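Local structure of 11S globulin seed storage protein (3QAC) at residues His345-Cys350 against Gly375-Val380; Met85-Cys90 against Ala144-Trp149; Gly11-Ile16 against Glu44-Gly49. The protein probably serves as a nutrient reservoir in amaranth seeds, a two-cupin storage globulin whose subunits assemble into hexamers. One frame throughout, in Å; residues are numbered along the deposited sequence.

Interaction 1: His345-Cys350 against Gly375-Val380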
loop_
_atom_site.group_PDB
_atom_site.type_symbol
_atom_site.label_atom_id
_atom_site.label_comp_id
_atom_site.label_asym_id
_atom_site.label_seq_id
_atom_site.Cartn_x
_atom_site.Cartn_y
_atom_site.Cartn_z
ATOM N N HIS A 345 6.901 -1.147 -13.227
ATOM C CA HIS A 345 6.748 -1.989 -14.407
ATOM C C HIS A 345 6.435 -1.061 -15.545
ATOM O O HIS A 345 5.769 -0.049 -15.387
ATOM C CB HIS A 345 5.587 -2.994 -14.277
ATOM C CG HIS A 345 5.775 -3.986 -13.179
ATOM N ND1 HIS A 345 6.648 -5.051 -13.281
ATOM C CD2 HIS A 345 5.223 -4.069 -11.948
ATOM C CE1 HIS A 345 6.631 -5.740 -12.156
ATOM N NE2 HIS A 345 5.770 -5.171 -11.333
ATOM N N ASN A 346 6.879 -1.442 -16.721
ATOM C CA ASN A 346 6.651 -0.620 -17.867
ATOM C C ASN A 346 5.874 -1.396 -18.916
ATOM O O ASN A 346 6.384 -2.366 -19.489
ATOM C CB ASN A 346 8.002 -0.209 -18.406
ATOM C CG ASN A 346 7.890 0.895 -19.357
ATOM O OD1 ASN A 346 6.979 0.903 -20.172
ATOM N ND2 ASN A 346 8.796 1.868 -19.261
ATOM N N ILE A 347 4.635 -1.003 -19.156
ATOM C CA ILE A 347 3.878 -1.659 -20.199
ATOM C C ILE A 347 4.097 -0.829 -21.432
ATOM O O ILE A 347 3.444 0.187 -21.630
ATOM C CB ILE A 347 2.373 -1.817 -19.886
ATOM C CG1 ILE A 347 2.166 -2.798 -18.736
ATOM C CG2 ILE A 347 1.636 -2.377 -21.090
ATOM C CD1 ILE A 347 2.774 -2.331 -17.389
ATOM N N MET A 348 5.065 -1.248 -22.231
ATOM C CA MET A 348 5.378 -0.537 -23.451
ATOM C C MET A 348 4.576 -1.023 -24.645
ATOM O O MET A 348 4.784 -2.119 -25.159
ATOM C CB MET A 348 6.847 -0.644 -23.796
ATOM C CG MET A 348 7.049 -0.169 -25.211
ATOM S SD MET A 348 8.752 -0.124 -25.646
ATOM C CE MET A 348 9.170 -1.828 -25.359
ATOM N N TYR A 349 3.673 -0.171 -25.077
ATOM C CA TYR A 349 2.826 -0.392 -26.224
ATOM C C TYR A 349 3.417 0.281 -27.448
ATOM O O TYR A 349 3.757 1.480 -27.409
ATOM C CB TYR A 349 1.521 0.294 -25.931
ATOM C CG TYR A 349 0.516 0.235 -27.036
ATOM C CD1 TYR A 349 -0.213 -0.929 -27.273
ATOM C CD2 TYR A 349 0.255 1.348 -27.816
ATOM C CE1 TYR A 349 -1.153 -0.982 -28.263
ATOM C CE2 TYR A 349 -0.694 1.299 -28.818
ATOM C CZ TYR A 349 -1.393 0.123 -29.033
ATOM O OH TYR A 349 -2.347 0.051 -30.018
ATOM N N CYS A 350 3.530 -0.464 -28.541
ATOM C CA CYS A 350 4.045 0.135 -29.761
ATOM C C CYS A 350 2.951 0.847 -30.520
ATOM O O CYS A 350 1.954 0.245 -30.915
ATOM C CB CYS A 350 4.709 -0.884 -30.671
ATOM S SG CYS A 350 5.259 -0.096 -32.198
ATOM N N GLY A 375 0.641 -1.892 -32.394
ATOM C CA GLY A 375 -0.443 -2.538 -31.684
ATOM C C GLY A 375 0.005 -3.648 -30.771
ATOM O O GLY A 375 -0.818 -4.259 -30.099
ATOM N N GLN A 376 1.298 -3.932 -30.765
ATOM C CA GLN A 376 1.847 -4.908 -29.836
ATOM C C GLN A 376 2.422 -4.213 -28.617
ATOM O O GLN A 376 2.870 -3.062 -28.695
ATOM C CB GLN A 376 2.962 -5.698 -30.489
ATOM C CG GLN A 376 2.605 -6.309 -31.832
ATOM C CD GLN A 376 3.739 -7.153 -32.381
ATOM O OE1 GLN A 376 4.901 -6.750 -32.346
ATOM N NE2 GLN A 376 3.406 -8.332 -32.886
ATOM N N LEU A 377 2.440 -4.919 -27.493
ATOM C CA LEU A 377 3.059 -4.374 -26.309
ATOM C C LEU A 377 3.917 -5.435 -25.695
ATOM O O LEU A 377 3.674 -6.620 -25.878
ATOM C CB LEU A 377 2.002 -3.896 -25.314
ATOM C CG LEU A 377 1.046 -4.969 -24.764
ATOM C CD1 LEU A 377 1.731 -5.776 -23.668
ATOM C CD2 LEU A 377 -0.234 -4.320 -24.233
ATOM N N VAL A 378 4.937 -5.017 -24.967
ATOM C CA VAL A 378 5.638 -5.948 -24.114
ATOM C C VAL A 378 5.631 -5.385 -22.709
ATOM O O VAL A 378 5.644 -4.163 -22.513
ATOM C CB VAL A 378 7.075 -6.191 -24.586
ATOM C CG1 VAL A 378 7.850 -4.857 -24.698
ATOM C CG2 VAL A 378 7.777 -7.183 -23.655
ATOM N N VAL A 379 5.609 -6.277 -21.732
ATOM C CA VAL A 379 5.677 -5.861 -20.358
ATOM C C VAL A 379 7.113 -5.932 -19.920
ATOM O O VAL A 379 7.727 -7.010 -19.913
ATOM C CB VAL A 379 4.853 -6.771 -19.442
ATOM C CG1 VAL A 379 4.989 -6.327 -17.977
ATOM C CG2 VAL A 379 3.413 -6.773 -19.868
ATOM N N VAL A 380 7.656 -4.781 -19.568
ATOM C CA VAL A 380 8.969 -4.710 -18.962
ATOM C C VAL A 380 8.817 -4.637 -17.455
ATOM O O VAL A 380 8.341 -3.642 -16.930
ATOM C CB VAL A 380 9.737 -3.459 -19.398
ATOM C CG1 VAL A 380 11.201 -3.603 -18.993
ATOM C CG2 VAL A 380 9.586 -3.215 -20.924
#
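Ile347 and Leu377 run alongside each other in the same direction, with CG2 of Ile347 4.1 Å from CD2 of Leu377. They belong to one face of an antiparallel strand pair in the C-terminal cupin beta-barrel, where 377-380 is an outermost strand of its sheet within the chain. Val379 shares this face and brings CG2 to CG1 of Ile347, while Phe45 of helix 43-48 covers Leu377 and Val379. On the other face Met348 meets Val378 through its terminal methyl: the methionine chain is extended up to SD and then bends (chi3 58°), which turns CE onto Val378 CG1 at 3.4 Å, a tight carbon contact. Ile357 and Ile359 of strand 354-360 and Trp397 of strand 394-401 pack around this second cluster. Tyr349 meets Leu377 at about a right angle, the leucine CB standing at the ring edge 4.2 Å from CD1. With CG anti to the backbone N (chi1 177°), the ring slants off the sheet, past the Leu377 CB, and its far end lies by Gly375. Its hydroxyl is bonded to Glu77 and Arg54, so the polar end of the ring ties this barrel to residues of the N-terminal cupin. Between the faces runs the backbone ladder, in which Asn346 with Val380 and Met348 with Val378 are hydrogen-bonded pairs. The Asn346 N to Val380 O bond is short, 2.6 Å, and nearly straight at 174°. Beyond the last strand pair the pattern continues from Cys350 N to Gln376 O (2.7 Å). At the opposite end NE2 of His345 is bonded to Gln172 of the second subunit, which brings this edge to the subunit interface. Next to the tyrosine hydroxyl the backbone turns through Gly375, whose CA lies 3.6 Å from Tyr349 OH and whose N bonds Cys350 O at 2.9 Å.

Interaction 2: Met85-Cys90 against Ala144-Trp149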
loop_
_atom_site.group_PDB
_atom_site.type_symbol
_atom_site.label_atom_id
_atom_site.label_comp_id
_atom_site.label_asym_id
_atom_site.label_seq_id
_atom_site.Cartn_x
_atom_site.Cartn_y
_atom_site.Cartn_z
ATOM N N MET A 85 -16.677 12.979 -17.637
ATOM C CA MET A 85 -16.424 12.367 -16.346
ATOM C C MET A 85 -17.460 12.832 -15.324
ATOM O O MET A 85 -17.660 14.029 -15.144
ATOM C CB MET A 85 -15.038 12.764 -15.889
ATOM C CG MET A 85 -14.130 11.628 -15.601
ATOM S SD MET A 85 -12.487 12.276 -15.855
ATOM C CE MET A 85 -12.629 12.558 -17.605
ATOM N N MET A 86 -18.132 11.895 -14.668
ATOM C CA MET A 86 -19.127 12.268 -13.672
ATOM C C MET A 86 -18.534 12.123 -12.295
ATOM O O MET A 86 -18.804 11.151 -11.589
ATOM C CB MET A 86 -20.395 11.417 -13.777
ATOM C CG MET A 86 -21.158 11.593 -15.088
ATOM S SD MET A 86 -20.632 10.384 -16.307
ATOM C CE MET A 86 -21.578 8.950 -15.785
ATOM N N ILE A 87 -17.706 13.082 -11.917
ATOM C CA ILE A 87 -17.072 13.020 -10.620
ATOM C C ILE A 87 -18.039 13.523 -9.573
ATOM O O ILE A 87 -18.588 14.616 -9.700
ATOM C CB ILE A 87 -15.797 13.833 -10.590
ATOM C CG1 ILE A 87 -14.837 13.341 -11.682
ATOM C CG2 ILE A 87 -15.167 13.747 -9.223
ATOM C CD1 ILE A 87 -13.726 14.340 -12.051
ATOM N N PRO A 88 -18.263 12.718 -8.532
ATOM C CA PRO A 88 -19.192 13.054 -7.449
ATOM C C PRO A 88 -18.806 14.359 -6.772
ATOM O O PRO A 88 -17.704 14.460 -6.231
ATOM C CB PRO A 88 -19.010 11.893 -6.462
ATOM C CG PRO A 88 -18.516 10.786 -7.288
ATOM C CD PRO A 88 -17.621 11.416 -8.312
ATOM N N GLY A 89 -19.700 15.343 -6.824
ATOM C CA GLY A 89 -19.513 16.579 -6.086
ATOM C C GLY A 89 -19.153 17.767 -6.950
ATOM O O GLY A 89 -19.181 18.910 -6.489
ATOM N N CYS A 90 -18.814 17.504 -8.209
ATOM C CA CYS A 90 -18.380 18.573 -9.100
ATOM C C CYS A 90 -19.580 19.337 -9.642
ATOM O O CYS A 90 -20.682 18.795 -9.706
ATOM C CB CYS A 90 -17.495 18.023 -10.216
ATOM S SG CYS A 90 -15.898 17.404 -9.600
ATOM N N ALA A 144 -9.925 5.652 -9.831
ATOM C CA ALA A 144 -10.737 4.479 -9.561
ATOM C C ALA A 144 -12.194 4.870 -9.343
ATOM O O ALA A 144 -12.481 5.859 -8.694
ATOM C CB ALA A 144 -10.204 3.751 -8.365
ATOM N N GLY A 145 -13.110 4.095 -9.908
ATOM C CA GLY A 145 -14.513 4.235 -9.587
ATOM C C GLY A 145 -15.232 5.361 -10.311
ATOM O O GLY A 145 -16.458 5.426 -10.290
ATOM N N VAL A 146 -14.481 6.264 -10.938
ATOM C CA VAL A 146 -15.107 7.384 -11.636
ATOM C C VAL A 146 -15.851 6.945 -12.910
ATOM O O VAL A 146 -15.269 6.389 -13.859
ATOM C CB VAL A 146 -14.100 8.526 -11.954
ATOM C CG1 VAL A 146 -14.742 9.566 -12.834
ATOM C CG2 VAL A 146 -13.588 9.169 -10.673
ATOM N N SER A 147 -17.145 7.198 -12.915
ATOM C CA SER A 147 -17.976 6.842 -14.042
ATOM C C SER A 147 -17.660 7.776 -15.205
ATOM O O SER A 147 -17.370 8.963 -15.014
ATOM C CB SER A 147 -19.438 6.970 -13.650
ATOM O OG SER A 147 -19.695 8.301 -13.235
ATOM N N HIS A 148 -17.708 7.252 -16.419
ATOM C CA HIS A 148 -17.351 8.072 -17.557
ATOM C C HIS A 148 -17.830 7.458 -18.848
ATOM O O HIS A 148 -17.989 6.237 -18.962
ATOM C CB HIS A 148 -15.838 8.254 -17.618
ATOM C CG HIS A 148 -15.092 6.969 -17.749
ATOM N ND1 HIS A 148 -14.786 6.178 -16.665
ATOM C CD2 HIS A 148 -14.618 6.316 -18.838
ATOM C CE1 HIS A 148 -14.156 5.091 -17.082
ATOM N NE2 HIS A 148 -14.033 5.158 -18.395
ATOM N N TRP A 149 -18.063 8.324 -19.823
ATOM C CA TRP A 149 -18.447 7.895 -21.151
ATOM C C TRP A 149 -17.569 8.646 -22.129
ATOM O O TRP A 149 -16.966 9.665 -21.788
ATOM C CB TRP A 149 -19.919 8.198 -21.401
ATOM C CG TRP A 149 -20.256 9.614 -21.116
ATOM C CD1 TRP A 149 -20.687 10.130 -19.934
ATOM C CD2 TRP A 149 -20.181 10.709 -22.029
ATOM N NE1 TRP A 149 -20.897 11.474 -20.053
ATOM C CE2 TRP A 149 -20.590 11.861 -21.331
ATOM C CE3 TRP A 149 -19.815 10.829 -23.374
ATOM C CZ2 TRP A 149 -20.633 13.120 -21.921
ATOM C CZ3 TRP A 149 -19.860 12.092 -23.966
ATOM C CH2 TRP A 149 -20.268 13.218 -23.235
HETATM O O HOH W 1 -18.217 8.701 -10.477
#
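Met86 and Trp149 cross at about a right angle, the methionine sulfur set against the rim of the indole in a Met-aromatic contact. Here two antiparallel strand ends of the N-terminal cupin barrel meet just before 85-90 turns away through a type II beta turn, Ile87 to Cys90. SD of Met86 approaches Trp149 CD1 at 3.6 Å and sits 76° off the normal of the five-membered ring, hence at its edge. The Met86 chain folds at chi2 (92°) and again at chi3, and this doubling back carries CE over Ser147, 3.6 Å from its CB. With an alanine in place of Met86, the indole edge would probably lose its sulfur neighbour and a gap would open beside the Ser147 side chain. The serine hydroxyl itself is held by Gln409 of the third subunit, and Leu421 of that subunit packs on Trp149, so this side of the strand pair faces the trimer interface. On the other side Met85 slants across Val146, its CG 3.5 Å from the valine CG1. The same methyl meets CG1 of Ile87, so that one branch of Val146 touches two side chains of 85-90. The backbones are joined by Met86 N to Ser147 O at 3.0 Å. The return link passes through a water that donates to Met86 O (2.8 Å) and accepts from Ser147 N. Beyond the turn Cys90 forms a disulfide with Cys283, probably the bond that links the acidic and basic chains once the precursor is cut. His148 turns its ring back toward the start of its own segment, where ND1 donates to Val146 O at 2.9 Å with the oxygen 1° from the imidazole plane.

Interaction 3: Gly11-Ile16 against Glu44-Gly49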
loop_
_atom_site.group_PDB
_atom_site.type_symbol
_atom_site.label_atom_id
_atom_site.label_comp_id
_atom_site.label_asym_id
_atom_site.label_seq_id
_atom_site.Cartn_x
_atom_site.Cartn_y
_atom_site.Cartn_z
ATOM N N GLY A 11 3.032 -16.741 -5.794
ATOM C CA GLY A 11 3.790 -15.505 -5.786
ATOM C C GLY A 11 5.116 -15.591 -6.517
ATOM O O GLY A 11 6.137 -15.082 -6.041
ATOM N N ASN A 12 5.110 -16.236 -7.679
ATOM C CA ASN A 12 6.315 -16.310 -8.496
ATOM C C ASN A 12 6.120 -15.788 -9.896
ATOM O O ASN A 12 6.891 -16.104 -10.801
ATOM C CB ASN A 12 6.833 -17.738 -8.546
ATOM C CG ASN A 12 7.609 -18.099 -7.314
ATOM O OD1 ASN A 12 7.076 -18.716 -6.392
ATOM N ND2 ASN A 12 8.877 -17.684 -7.271
ATOM N N GLU A 13 5.079 -14.989 -10.082
ATOM C CA GLU A 13 4.758 -14.505 -11.416
ATOM C C GLU A 13 5.817 -13.561 -11.985
ATOM O O GLU A 13 5.855 -13.358 -13.197
ATOM C CB GLU A 13 3.377 -13.866 -11.451
ATOM C CG GLU A 13 3.058 -13.124 -10.192
ATOM C CD GLU A 13 2.600 -14.056 -9.112
ATOM O OE1 GLU A 13 1.748 -14.922 -9.418
ATOM O OE2 GLU A 13 3.087 -13.922 -7.971
ATOM N N CYS A 14 6.691 -13.010 -11.137
ATOM C CA CYS A 14 7.767 -12.166 -11.658
ATOM C C CYS A 14 9.090 -12.887 -11.885
ATOM O O CYS A 14 10.050 -12.263 -12.313
ATOM C CB CYS A 14 7.972 -10.918 -10.789
ATOM S SG CYS A 14 6.562 -9.823 -10.810
ATOM N N GLN A 15 9.144 -14.188 -11.597
ATOM C CA GLN A 15 10.260 -15.028 -12.032
ATOM C C GLN A 15 10.106 -15.251 -13.527
ATOM O O GLN A 15 9.626 -16.278 -13.967
ATOM C CB GLN A 15 10.215 -16.388 -11.344
ATOM C CG GLN A 15 10.302 -16.314 -9.842
ATOM C CD GLN A 15 11.621 -15.753 -9.390
ATOM O OE1 GLN A 15 11.781 -14.538 -9.266
ATOM N NE2 GLN A 15 12.584 -16.633 -9.147
ATOM N N ILE A 16 10.523 -14.275 -14.307
ATOM C CA ILE A 16 10.271 -14.282 -15.721
ATOM C C ILE A 16 11.541 -14.574 -16.514
ATOM O O ILE A 16 12.568 -13.915 -16.324
ATOM C CB ILE A 16 9.659 -12.941 -16.116
ATOM C CG1 ILE A 16 8.188 -12.930 -15.706
ATOM C CG2 ILE A 16 9.849 -12.657 -17.599
ATOM C CD1 ILE A 16 7.598 -11.579 -15.769
ATOM N N GLU A 44 3.423 -12.111 -17.466
ATOM C CA GLU A 44 3.994 -10.796 -17.244
ATOM C C GLU A 44 2.911 -9.777 -16.883
ATOM O O GLU A 44 3.214 -8.790 -16.232
ATOM C CB GLU A 44 4.880 -10.325 -18.411
ATOM C CG GLU A 44 4.203 -10.267 -19.770
ATOM C CD GLU A 44 4.320 -11.591 -20.541
ATOM O OE1 GLU A 44 3.943 -12.655 -19.981
ATOM O OE2 GLU A 44 4.797 -11.564 -21.703
ATOM N N PHE A 45 1.660 -10.019 -17.286
ATOM C CA PHE A 45 0.561 -9.175 -16.821
ATOM C C PHE A 45 0.265 -9.442 -15.356
ATOM O O PHE A 45 -0.065 -8.527 -14.600
ATOM C CB PHE A 45 -0.714 -9.361 -17.634
ATOM C CG PHE A 45 -0.698 -8.645 -18.943
ATOM C CD1 PHE A 45 -1.089 -9.287 -20.099
ATOM C CD2 PHE A 45 -0.276 -7.336 -19.023
ATOM C CE1 PHE A 45 -1.077 -8.644 -21.317
ATOM C CE2 PHE A 45 -0.261 -6.679 -20.246
ATOM C CZ PHE A 45 -0.657 -7.350 -21.406
ATOM N N ARG A 46 0.373 -10.703 -14.963
ATOM C CA ARG A 46 0.123 -11.063 -13.582
ATOM C C ARG A 46 1.206 -10.414 -12.723
ATOM O O ARG A 46 0.928 -9.859 -11.668
ATOM C CB ARG A 46 0.090 -12.596 -13.409
ATOM C CG ARG A 46 -1.122 -13.248 -14.077
ATOM C CD ARG A 46 -1.386 -14.674 -13.576
ATOM N NE ARG A 46 -0.530 -15.646 -14.255
ATOM C CZ ARG A 46 0.474 -16.287 -13.664
ATOM N NH1 ARG A 46 0.724 -16.056 -12.372
ATOM N NH2 ARG A 46 1.220 -17.156 -14.357
ATOM N N CYS A 47 2.442 -10.490 -13.196
ATOM C CA CYS A 47 3.562 -9.868 -12.526
ATOM C C CYS A 47 3.344 -8.350 -12.378
ATOM O O CYS A 47 3.595 -7.789 -11.316
ATOM C CB CYS A 47 4.845 -10.133 -13.313
ATOM S SG CYS A 47 6.274 -9.200 -12.706
ATOM N N ALA A 48 2.883 -7.699 -13.449
ATOM C CA ALA A 48 2.712 -6.251 -13.475
ATOM C C ALA A 48 1.439 -5.844 -12.753
ATOM O O ALA A 48 1.335 -4.745 -12.225
ATOM C CB ALA A 48 2.697 -5.742 -14.905
ATOM N N GLY A 49 0.469 -6.751 -12.714
ATOM C CA GLY A 49 -0.785 -6.485 -12.030
ATOM C C GLY A 49 -1.611 -5.470 -12.789
ATOM O O GLY A 49 -2.192 -4.546 -12.211
#
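The carboxylate of Glu13 and the guanidinium of Arg46 stand almost perpendicular, their planes 87° apart, and OE1 of Glu13 comes to the guanidinium edge near its plane. This salt bridge, 3.3 Å from Glu13 OE1 to Arg46 NH1, flanks the Cys14-Cys47 disulfide that ties the N-terminal loop to helix 43-48 of the N-terminal cupin region. The guanidinium is also held at NE, which bonds Asn41 O, so two partners, at NE and NH1, fix how the group is rotated. NH1 of Arg46 also lies against the Glu13 CB, at 3.6 Å. The loop forms a type I beta turn from Asn12 to Gln15 that presents Cys14 to the helix. The chi1 of Cys47 (171°) sets SG anti to the backbone N, which points it away from the helix at Cys14, and the S-S torsion is 104°. Ile16 closes the other flank, its CD1 4.0 Å from both Cys47 CB and Glu44 CA, while the Glu44 carboxylate bonds Thr20 N. Asp174 of the second subunit accepts from Cys14 N, placing the bridge beside a subunit interface. The covalent link itself spans 2.0 Å from Cys14 SG to Cys47 SG.

In the fold
Interactions 1 and 3 adjoin, their centres 14 Å apart: helix 43-48, which carries one half of the disulfide, rests on strand 377-380 through Phe45 and Val379, and His345 touches Cys47. Interaction 2 lies in the N-terminal cupin, its centre 28 Å from that of interaction 1, with no touch to either of the others. Interactions 1 and 2 are buried antiparallel strand pairs, the first a regular ladder near the chain's centre, the second a fraying end relayed by water. Interaction 3 sits nearer the surface and relies on a covalent bond and a salt bridge. Interactions 1 and 3 border the second subunit, interaction 2 the third.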